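Local coordinates for protein NAD nucleotidase (Haemophilus influenzae, PDB 3ZU0) that hydrolyses NAD to adenosine and nicotinamide riboside as a 5'-nucleotidase that also has pyrophosphatase activity, working best on 5'-adenosine monophosphate, at residues A68-T73 with N102-A107; G157-N162 with L201-S206; V165-P170 with G520-K525. All blocks are in the same frame, centred on the assembly; numbering follows the deposited sequence.

Contact 1 of 3, residues A68-T73 with N102-A107; sequences AGDAIT and NHEFDA. With ZN (zinc ion), chain C; ZN (zinc ion), chain D; A12 (phosphomethylphosphonic acid adenosyl ester), chain F; PO4 (phosphate ion), chain E.
Asn102 and Asp70 meet at a zinc ion: Asn102 OD1 and Asp70 OD2 each lie 2.1 Å from the chain C zinc, and Asp70 OD2 also bridges to the chain D zinc. In Asn102, chi1 (50°) swings the amide to the zinc, and the turn about chi2 (-39°) sets OD1 on the metal and leaves ND2 to donate almost straight to O3 of the bound phosphate (2.8 Å, 172°). Next comes His103, whose backbone N gives a 3.0 Å hydrogen bond to Asp70 OD1. The carboxylate is thus held at both oxygens, OD2 by the two zincs and OD1 by main chain. The His103 ring works through its edge, NE2 donating to phosphate O3 and ND1 to Asp106 OD2 at 2.7 Å. Thr73 OG1 packs against His103 CB. Glu104 folds back at chi2, laying its carboxylate along the backbone of Asp70 and Ala71, and both oxygens use their syn lone pairs: OE1 accepts from Asp70 N (2.9 Å) and OE2 from Ala71 N (3.0 Å). OE1 also takes Gly101 N. Asp106, besides orienting His103, rests its CB on Thr73 CG2. Phosphate O2 bridges the zincs; His203 and Asp226 also bind chain C zinc, Asp20, His22 and His228 the other. The loops follow adjacent parallel strands 63-67 and 97-99, with Leu112 and Leu115 of helix 108-116 against Glu104 and Ile72, and Phe78 of helix 76-79 against Ile72 and Thr73.

Contact 2 of 3, residues G157-N162 with L201-S206; sequences GLDTVN and LSHAGS. With ZN (zinc ion), chain C.
A parallel strand pair, Gly157-Asp159 beside Leu201-His203, delivers one ligand to the dinuclear zinc site. The short strands run 4.6 Å apart with only 8° between them. His203 N donates to Leu158 O at 2.9 Å, while the return bond from Leu158 N to Leu201 O is weak. One face of the pair carries Leu158 and Ser202, where Leu158 CD2 lies 3.8 Å from Ser202 OG. That hydroxyl accepts from Ala204 N in an ST turn and is also hydrogen-bonded to Asn209. On the opposite face, Asp159 and His203 both hold CG anti to the backbone N, which lays them side by side pointing the same way, the carboxylate plane 82° from the ring. His203 NE2 binds the chain C zinc at 2.0 Å; ND1 is hydrogen-bonded to Ala68 O, fixing the ring's rotation. Beyond the strands, Thr160 CB sits 3.4 Å from His203 O, and Thr160 CG2 lies loosely near the edge of the His203 ring. Helix 179-191, part of the connection between the two strands, touches Leu158, Thr160 and Ala204. This is a beta-alpha-beta crossover of the calcineurin-like phosphoesterase fold, in which metal ligands cluster at the carboxyl ends of the strands.

Contact 3 of 3, residues V165-P170 with G520-K525; sequences VNSSSP and GKDGYK. With A12 (phosphomethylphosphonic acid adenosyl ester), chain F.
Lys521 and Asp522 reach across to 165-170 with different jobs, one to the backbone and one to the nucleotide. The lysine chain bends at chi2 (-71°) and then runs extended, carrying CB and CD past Asn166 O and bringing NZ alongside the end of helix 162-167. There NZ donates to Val165 O at 2.9 Å and to Ser168 O at 3.0 Å, and a water links it onward to Pro170 O. Asp522 is turned toward the ribose instead. Its two oxygens take one hydroxyl each, OD1 from O3' and OD2 from O2' of the adenosyl ligand, both at 2.6 Å. Ser167 OG stands 3.0 Å from the same Asp522 OD1. Between the two side chains the backbone closes the gap, with Asp522 N donating to Asn166 O (2.9 Å, 165°). A second water bridges Asn166 O, Gly520 O and Gly523 N. Tyr516, one of the substrate-binding residues, is hydrogen-bonded through its hydroxyl to Ser167 O. The ammonium group at the carboxyl end of a helix is probably favourable to its dipole, and the contact consists mostly of polar bonds with waters among them, consistent with an interface between two domains that can part and meet again, as in relatives whose C-terminal domain rotates.

In the fold
Contacts 1 and 2 are buried in the metallophosphoesterase part and meet at the chain C zinc. Contact 1 is loop against loop, dominated by carboxylates and metal; contact 2 is sheet backbone with a single metal ligand. Contact 3 is only partly buried, contains ordered water, and is the one that joins the N-terminal part to the C-terminal domain. It is tied to contact 1 by Ser168 OG, which bonds Asp106 OD1 and Asn102 O, and both touch the same nucleotide analogue at different places. Helix 162-167 follows strand 151-159, so contacts 2 and 3 adjoin along the chain.

Contact 1 of 3, residues A68-T73 with N102-A107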
loop_
_atom_site.group_PDB
_atom_site.type_symbol
_atom_site.label_atom_id
_atom_site.label_comp_id
_atom_site.label_asym_id
_atom_site.label_seq_id
_atom_site.Cartn_x
_atom_site.Cartn_y
_atom_site.Cartn_z
ATOM N N ALA A 68 21.190 -8.495 -1.518
ATOM C CA ALA A 68 19.789 -8.297 -1.164
ATOM C C ALA A 68 19.562 -7.299 -0.021
ATOM O O ALA A 68 18.517 -7.341 0.616
ATOM C CB ALA A 68 19.147 -9.644 -0.822
ATOM N N GLY A 69 20.543 -6.435 0.259
ATOM C CA GLY A 69 20.318 -5.286 1.132
ATOM C C GLY A 69 20.919 -5.291 2.528
ATOM O O GLY A 69 21.384 -6.317 3.010
ATOM N N ASP A 70 20.855 -4.141 3.193
ATOM C CA ASP A 70 21.568 -3.909 4.460
ATOM C C ASP A 70 23.056 -4.140 4.240
ATOM O O ASP A 70 23.684 -4.953 4.928
ATOM C CB ASP A 70 21.074 -4.809 5.608
ATOM C CG ASP A 70 19.767 -4.349 6.201
ATOM O OD1 ASP A 70 19.244 -3.284 5.801
ATOM O OD2 ASP A 70 19.292 -5.037 7.125
ATOM N N ALA A 71 23.618 -3.428 3.269
ATOM C CA ALA A 71 25.059 -3.416 3.093
ATOM C C ALA A 71 25.683 -2.665 4.255
ATOM O O ALA A 71 26.759 -3.032 4.750
ATOM C CB ALA A 71 25.425 -2.745 1.771
ATOM N N ILE A 72 25.010 -1.617 4.711
ATOM C CA ILE A 72 25.623 -0.730 5.686
ATOM C C ILE A 72 25.002 -0.751 7.066
ATOM O O ILE A 72 23.833 -1.110 7.243
ATOM C CB ILE A 72 25.669 0.742 5.194
ATOM C CG1 ILE A 72 24.263 1.240 4.819
ATOM C CG2 ILE A 72 26.623 0.870 4.026
ATOM C CD1 ILE A 72 24.134 2.759 4.776
ATOM N N THR A 73 25.830 -0.322 8.020
ATOM C CA THR A 73 25.554 -0.174 9.447
ATOM C C THR A 73 25.773 -1.468 10.187
ATOM O O THR A 73 25.377 -2.540 9.718
ATOM C CB THR A 73 24.154 0.402 9.782
ATOM O OG1 THR A 73 23.162 -0.618 9.628
ATOM C CG2 THR A 73 23.829 1.630 8.893
ATOM N N ASN A 102 16.347 -2.018 5.214
ATOM C CA ASN A 102 15.859 -1.041 6.177
ATOM C C ASN A 102 16.990 -0.185 6.764
ATOM O O ASN A 102 16.836 1.014 6.947
ATOM C CB ASN A 102 15.039 -1.704 7.292
ATOM C CG ASN A 102 15.748 -2.886 7.910
ATOM O OD1 ASN A 102 16.398 -3.655 7.218
ATOM N ND2 ASN A 102 15.644 -3.024 9.232
ATOM N N HIS A 103 18.127 -0.804 7.064
ATOM C CA HIS A 103 19.254 -0.063 7.671
ATOM C C HIS A 103 19.965 0.895 6.738
ATOM O O HIS A 103 20.752 1.714 7.169
ATOM C CB HIS A 103 20.235 -1.015 8.356
ATOM C CG HIS A 103 19.640 -1.707 9.542
ATOM N ND1 HIS A 103 19.606 -1.135 10.796
ATOM C CD2 HIS A 103 18.992 -2.891 9.652
ATOM C CE1 HIS A 103 18.983 -1.948 11.633
ATOM N NE2 HIS A 103 18.609 -3.023 10.966
ATOM N N GLU A 104 19.660 0.825 5.455
ATOM C CA GLU A 104 20.181 1.813 4.511
ATOM C C GLU A 104 19.763 3.237 4.879
ATOM O O GLU A 104 20.446 4.202 4.526
ATOM C CB GLU A 104 19.703 1.492 3.083
ATOM C CG GLU A 104 20.776 0.886 2.179
ATOM C CD GLU A 104 21.147 -0.524 2.570
ATOM O OE1 GLU A 104 20.245 -1.396 2.622
ATOM O OE2 GLU A 104 22.348 -0.780 2.800
ATOM N N PHE A 105 18.642 3.375 5.589
ATOM C CA PHE A 105 18.137 4.701 5.952
ATOM C C PHE A 105 18.455 5.144 7.369
ATOM O O PHE A 105 17.968 6.180 7.805
ATOM C CB PHE A 105 16.625 4.765 5.736
ATOM C CG PHE A 105 16.236 4.740 4.313
ATOM C CD1 PHE A 105 16.221 5.905 3.578
ATOM C CD2 PHE A 105 15.902 3.546 3.694
ATOM C CE1 PHE A 105 15.867 5.888 2.244
ATOM C CE2 PHE A 105 15.540 3.512 2.366
ATOM C CZ PHE A 105 15.523 4.681 1.632
ATOM N N ASP A 106 19.271 4.364 8.075
ATOM C CA ASP A 106 19.567 4.609 9.484
ATOM C C ASP A 106 20.197 5.979 9.730
ATOM O O ASP A 106 20.083 6.535 10.819
ATOM C CB ASP A 106 20.502 3.526 10.021
ATOM C CG ASP A 106 19.752 2.316 10.534
ATOM O OD1 ASP A 106 18.526 2.227 10.285
ATOM O OD2 ASP A 106 20.378 1.443 11.175
ATOM N N ALA A 107 20.883 6.508 8.723
ATOM C CA ALA A 107 21.538 7.799 8.858
ATOM C C ALA A 107 20.841 8.842 7.991
ATOM O O ALA A 107 21.470 9.795 7.528
ATOM C CB ALA A 107 23.018 7.670 8.462
HETATM ZN ZN ZN C . 17.287 -5.507 7.156
HETATM ZN ZN ZN D . 19.993 -6.928 8.331
HETATM P PB A12 F . 20.298 -4.808 14.024
HETATM O O1B A12 F . 21.083 -5.617 15.122
HETATM O O2B A12 F . 20.887 -3.414 14.012
HETATM O O3B A12 F . 20.466 -5.428 12.691
HETATM P PA A12 F . 18.177 -3.706 15.755
HETATM O O1A A12 F . 19.515 -3.364 16.443
HETATM O O2A A12 F . 17.009 -4.147 16.678
HETATM C C3A A12 F . 18.649 -4.687 14.445
HETATM O "O5'" A12 F . 17.958 -2.399 14.807
HETATM C "C5'" A12 F . 16.917 -1.532 15.100
HETATM C "C4'" A12 F . 16.999 -0.779 16.326
HETATM O "O4'" A12 F . 18.129 0.131 16.200
HETATM C "C3'" A12 F . 15.887 0.170 16.451
HETATM O "O3'" A12 F . 14.729 -0.379 16.928
HETATM C "C2'" A12 F . 16.425 1.217 17.364
HETATM O "O2'" A12 F . 16.270 0.866 18.678
HETATM C "C1'" A12 F . 17.865 1.269 16.994
HETATM N N9 A12 F . 18.139 2.460 16.235
HETATM C C8 A12 F . 18.125 2.575 14.884
HETATM N N7 A12 F . 18.417 3.839 14.597
HETATM C C5 A12 F . 18.635 4.546 15.768
HETATM C C6 A12 F . 18.985 5.889 16.079
HETATM N N6 A12 F . 19.182 6.875 15.105
HETATM N N1 A12 F . 19.127 6.214 17.354
HETATM C C2 A12 F . 18.932 5.334 18.325
HETATM N N3 A12 F . 18.599 4.058 18.080
HETATM C C4 A12 F . 18.450 3.659 16.810
HETATM P P PO4 E . 17.633 -6.446 10.317
HETATM O O1 PO4 E . 16.849 -7.691 10.699
HETATM O O2 PO4 E . 17.890 -6.504 8.822
HETATM O O3 PO4 E . 16.732 -5.257 10.616
HETATM O O4 PO4 E . 18.942 -6.364 11.068
#

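Contact 2 of 3, residues G157-N162 with L201-S206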
loop_
_atom_site.group_PDB
_atom_site.type_symbol
_atom_site.label_atom_id
_atom_site.label_comp_id
_atom_site.label_asym_id
_atom_site.label_seq_id
_atom_site.Cartn_x
_atom_site.Cartn_y
_atom_site.Cartn_z
ATOM N N GLY A 157 13.236 -4.904 -7.417
ATOM C CA GLY A 157 13.718 -4.679 -6.058
ATOM C C GLY A 157 12.584 -4.412 -5.094
ATOM O O GLY A 157 11.536 -3.880 -5.495
ATOM N N LEU A 158 12.789 -4.727 -3.816
ATOM C CA LEU A 158 11.734 -4.538 -2.814
ATOM C C LEU A 158 12.315 -4.373 -1.409
ATOM O O LEU A 158 13.320 -5.001 -1.064
ATOM C CB LEU A 158 10.777 -5.730 -2.841
ATOM C CG LEU A 158 9.371 -5.523 -2.288
ATOM C CD1 LEU A 158 8.616 -4.559 -3.191
ATOM C CD2 LEU A 158 8.624 -6.849 -2.179
ATOM N N ASP A 159 11.693 -3.519 -0.597
ATOM C CA ASP A 159 12.209 -3.255 0.742
ATOM C C ASP A 159 11.125 -3.568 1.750
ATOM O O ASP A 159 9.929 -3.559 1.418
ATOM C CB ASP A 159 12.617 -1.788 0.868
ATOM C CG ASP A 159 13.599 -1.528 2.007
ATOM O OD1 ASP A 159 13.820 -2.413 2.868
ATOM O OD2 ASP A 159 14.148 -0.404 2.050
ATOM N N THR A 160 11.543 -3.850 2.982
ATOM C CA THR A 160 10.606 -3.987 4.086
ATOM C C THR A 160 10.124 -2.598 4.465
ATOM O O THR A 160 10.877 -1.626 4.354
ATOM C CB THR A 160 11.234 -4.722 5.286
ATOM O OG1 THR A 160 10.215 -5.032 6.249
ATOM C CG2 THR A 160 12.339 -3.906 5.940
ATOM N N VAL A 161 8.866 -2.494 4.873
ATOM C CA VAL A 161 8.242 -1.186 5.064
ATOM C C VAL A 161 8.178 -0.738 6.515
ATOM O O VAL A 161 8.826 0.240 6.883
ATOM C CB VAL A 161 6.823 -1.133 4.434
ATOM C CG1 VAL A 161 6.083 0.186 4.809
ATOM C CG2 VAL A 161 6.934 -1.274 2.919
ATOM N N ASN A 162 7.403 -1.437 7.337
ATOM C CA ASN A 162 7.176 -0.974 8.703
ATOM C C ASN A 162 8.482 -0.751 9.479
ATOM O O ASN A 162 8.640 0.275 10.151
ATOM C CB ASN A 162 6.250 -1.921 9.469
ATOM C CG ASN A 162 4.829 -1.946 8.896
ATOM O OD1 ASN A 162 4.426 -1.050 8.156
ATOM N ND2 ASN A 162 4.074 -2.980 9.237
ATOM N N LEU A 201 14.294 -9.337 -5.887
ATOM C CA LEU A 201 15.417 -9.179 -4.982
ATOM C C LEU A 201 14.872 -8.375 -3.815
ATOM O O LEU A 201 14.731 -7.153 -3.892
ATOM C CB LEU A 201 16.568 -8.429 -5.671
ATOM C CG LEU A 201 17.787 -8.147 -4.787
ATOM C CD1 LEU A 201 18.392 -9.473 -4.349
ATOM C CD2 LEU A 201 18.811 -7.294 -5.550
ATOM N N SER A 202 14.531 -9.076 -2.740
ATOM C CA SER A 202 13.656 -8.512 -1.741
ATOM C C SER A 202 14.229 -8.513 -0.337
ATOM O O SER A 202 14.505 -9.580 0.218
ATOM C CB SER A 202 12.351 -9.298 -1.730
ATOM O OG SER A 202 11.532 -8.864 -0.669
ATOM N N HIS A 203 14.369 -7.319 0.241
ATOM C CA HIS A 203 14.711 -7.188 1.653
ATOM C C HIS A 203 13.454 -7.169 2.531
ATOM O O HIS A 203 13.449 -6.634 3.636
ATOM C CB HIS A 203 15.533 -5.914 1.883
ATOM C CG HIS A 203 16.362 -5.953 3.126
ATOM N ND1 HIS A 203 17.613 -6.533 3.162
ATOM C CD2 HIS A 203 16.123 -5.489 4.375
ATOM C CE1 HIS A 203 18.111 -6.420 4.383
ATOM N NE2 HIS A 203 17.231 -5.783 5.135
ATOM N N ALA A 204 12.376 -7.774 2.070
ATOM C CA ALA A 204 11.163 -7.780 2.896
ATOM C C ALA A 204 11.247 -8.788 4.029
ATOM O O ALA A 204 10.414 -8.783 4.929
ATOM C CB ALA A 204 9.912 -8.016 2.027
ATOM N N GLY A 205 12.263 -9.647 4.012
ATOM C CA GLY A 205 12.401 -10.637 5.070
ATOM C C GLY A 205 11.785 -11.972 4.675
ATOM O O GLY A 205 10.900 -12.018 3.817
ATOM N N SER A 206 12.256 -13.054 5.288
ATOM C CA SER A 206 11.818 -14.394 4.916
ATOM C C SER A 206 10.315 -14.612 5.099
ATOM O O SER A 206 9.687 -15.261 4.267
ATOM C CB SER A 206 12.611 -15.473 5.669
ATOM O OG SER A 206 13.911 -15.647 5.119
HETATM ZN ZN ZN C . 17.287 -5.507 7.156
#

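Contact 3 of 3, residues V165-P170 with G520-K525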
loop_
_atom_site.group_PDB
_atom_site.type_symbol
_atom_site.label_atom_id
_atom_site.label_comp_id
_atom_site.label_asym_id
_atom_site.label_seq_id
_atom_site.Cartn_x
_atom_site.Cartn_y
_atom_site.Cartn_z
ATOM N N VAL A 165 10.168 2.484 8.109
ATOM C CA VAL A 165 9.406 3.668 8.474
ATOM C C VAL A 165 9.372 3.915 9.988
ATOM O O VAL A 165 9.509 5.048 10.431
ATOM C CB VAL A 165 7.955 3.571 7.928
ATOM C CG1 VAL A 165 7.115 4.721 8.437
ATOM C CG2 VAL A 165 7.965 3.528 6.375
ATOM N N ASN A 166 9.185 2.867 10.782
ATOM C CA ASN A 166 9.057 3.036 12.234
ATOM C C ASN A 166 10.378 3.136 12.980
ATOM O O ASN A 166 10.457 3.814 14.014
ATOM C CB ASN A 166 8.278 1.877 12.852
ATOM C CG ASN A 166 6.871 1.802 12.345
ATOM O OD1 ASN A 166 6.333 2.797 11.872
ATOM N ND2 ASN A 166 6.267 0.611 12.413
ATOM N N SER A 167 11.404 2.441 12.490
ATOM C CA SER A 167 12.624 2.310 13.277
ATOM C C SER A 167 13.919 2.741 12.584
ATOM O O SER A 167 14.981 2.747 13.213
ATOM C CB SER A 167 12.754 0.885 13.821
ATOM O OG SER A 167 11.736 0.637 14.787
ATOM N N SER A 168 13.845 3.087 11.304
ATOM C CA SER A 168 14.979 3.711 10.612
ATOM C C SER A 168 14.600 5.171 10.374
ATOM O O SER A 168 13.572 5.615 10.871
ATOM C CB SER A 168 15.287 2.990 9.292
ATOM O OG SER A 168 16.555 3.358 8.750
ATOM N N SER A 169 15.401 5.917 9.621
ATOM C CA SER A 169 15.156 7.351 9.430
ATOM C C SER A 169 15.071 7.838 7.974
ATOM O O SER A 169 15.758 8.788 7.597
ATOM C CB SER A 169 16.249 8.172 10.146
ATOM O OG SER A 169 16.252 7.882 11.525
ATOM N N PRO A 170 14.209 7.219 7.162
ATOM C CA PRO A 170 14.038 7.734 5.801
ATOM C C PRO A 170 13.474 9.147 5.831
ATOM O O PRO A 170 12.653 9.432 6.683
ATOM C CB PRO A 170 12.990 6.781 5.200
ATOM C CG PRO A 170 12.249 6.232 6.362
ATOM C CD PRO A 170 13.219 6.178 7.503
ATOM N N GLY A 520 9.528 10.482 17.299
ATOM C CA GLY A 520 8.495 9.455 17.356
ATOM C C GLY A 520 8.927 8.080 16.857
ATOM O O GLY A 520 8.093 7.193 16.697
ATOM N N LYS A 521 10.224 7.876 16.621
ATOM C CA LYS A 521 10.685 6.574 16.117
ATOM C C LYS A 521 10.640 5.520 17.207
ATOM O O LYS A 521 10.536 5.849 18.380
ATOM C CB LYS A 521 12.109 6.657 15.562
ATOM C CG LYS A 521 12.259 7.577 14.374
ATOM C CD LYS A 521 11.598 6.979 13.142
ATOM C CE LYS A 521 11.452 8.034 12.053
ATOM N NZ LYS A 521 11.169 7.420 10.738
ATOM N N ASP A 522 10.759 4.255 16.820
ATOM C CA ASP A 522 10.815 3.166 17.785
ATOM C C ASP A 522 9.552 3.190 18.657
ATOM O O ASP A 522 9.563 2.774 19.820
ATOM C CB ASP A 522 12.099 3.260 18.633
ATOM C CG ASP A 522 13.012 2.059 18.458
ATOM O OD1 ASP A 522 12.777 1.212 17.563
ATOM O OD2 ASP A 522 13.998 1.969 19.212
ATOM N N GLY A 523 8.454 3.675 18.079
ATOM C CA GLY A 523 7.166 3.611 18.743
ATOM C C GLY A 523 6.992 4.558 19.917
ATOM O O GLY A 523 6.154 4.313 20.785
ATOM N N TYR A 524 7.773 5.635 19.944
ATOM C CA TYR A 524 7.622 6.675 20.970
ATOM C C TYR A 524 6.555 7.636 20.472
ATOM O O TYR A 524 6.847 8.775 20.086
ATOM C CB TYR A 524 8.949 7.414 21.205
ATOM C CG TYR A 524 9.940 6.652 22.062
ATOM C CD1 TYR A 524 10.449 5.428 21.650
ATOM C CD2 TYR A 524 10.386 7.173 23.273
ATOM C CE1 TYR A 524 11.364 4.730 22.429
ATOM C CE2 TYR A 524 11.298 6.487 24.057
ATOM C CZ TYR A 524 11.771 5.256 23.635
ATOM O OH TYR A 524 12.668 4.554 24.411
ATOM N N LYS A 525 5.318 7.149 20.452
ATOM C CA LYS A 525 4.214 7.863 19.830
ATOM C C LYS A 525 4.042 9.229 20.464
ATOM O O LYS A 525 3.852 10.215 19.775
ATOM C CB LYS A 525 2.909 7.065 19.956
ATOM C CG LYS A 525 2.808 5.845 19.063
ATOM C CD LYS A 525 1.465 5.130 19.299
ATOM C CE LYS A 525 1.361 3.828 18.510
ATOM N NZ LYS A 525 1.092 4.062 17.057
HETATM P PB A12 F . 20.298 -4.808 14.024
HETATM O O1B A12 F . 21.083 -5.617 15.122
HETATM O O2B A12 F . 20.887 -3.414 14.012
HETATM O O3B A12 F . 20.466 -5.428 12.691
HETATM P PA A12 F . 18.177 -3.706 15.755
HETATM O O1A A12 F . 19.515 -3.364 16.443
HETATM O O2A A12 F . 17.009 -4.147 16.678
HETATM C C3A A12 F . 18.649 -4.687 14.445
HETATM O "O5'" A12 F . 17.958 -2.399 14.807
HETATM C "C5'" A12 F . 16.917 -1.532 15.100
HETATM C "C4'" A12 F . 16.999 -0.779 16.326
HETATM O "O4'" A12 F . 18.129 0.131 16.200
HETATM C "C3'" A12 F . 15.887 0.170 16.451
HETATM O "O3'" A12 F . 14.729 -0.379 16.928
HETATM C "C2'" A12 F . 16.425 1.217 17.364
HETATM O "O2'" A12 F . 16.270 0.866 18.678
HETATM C "C1'" A12 F . 17.865 1.269 16.994
HETATM N N9 A12 F . 18.139 2.460 16.235
HETATM C C8 A12 F . 18.125 2.575 14.884
HETATM N N7 A12 F . 18.417 3.839 14.597
HETATM C C5 A12 F . 18.635 4.546 15.768
HETATM C C6 A12 F . 18.985 5.889 16.079
HETATM N N6 A12 F . 19.182 6.875 15.105
HETATM N N1 A12 F . 19.127 6.214 17.354
HETATM C C2 A12 F . 18.932 5.334 18.325
HETATM N N3 A12 F . 18.599 4.058 18.080
HETATM C C4 A12 F . 18.450 3.659 16.810
HETATM O O HOH W 1 7.694 4.852 15.198
HETATM O O HOH W 2 12.101 9.354 9.299
#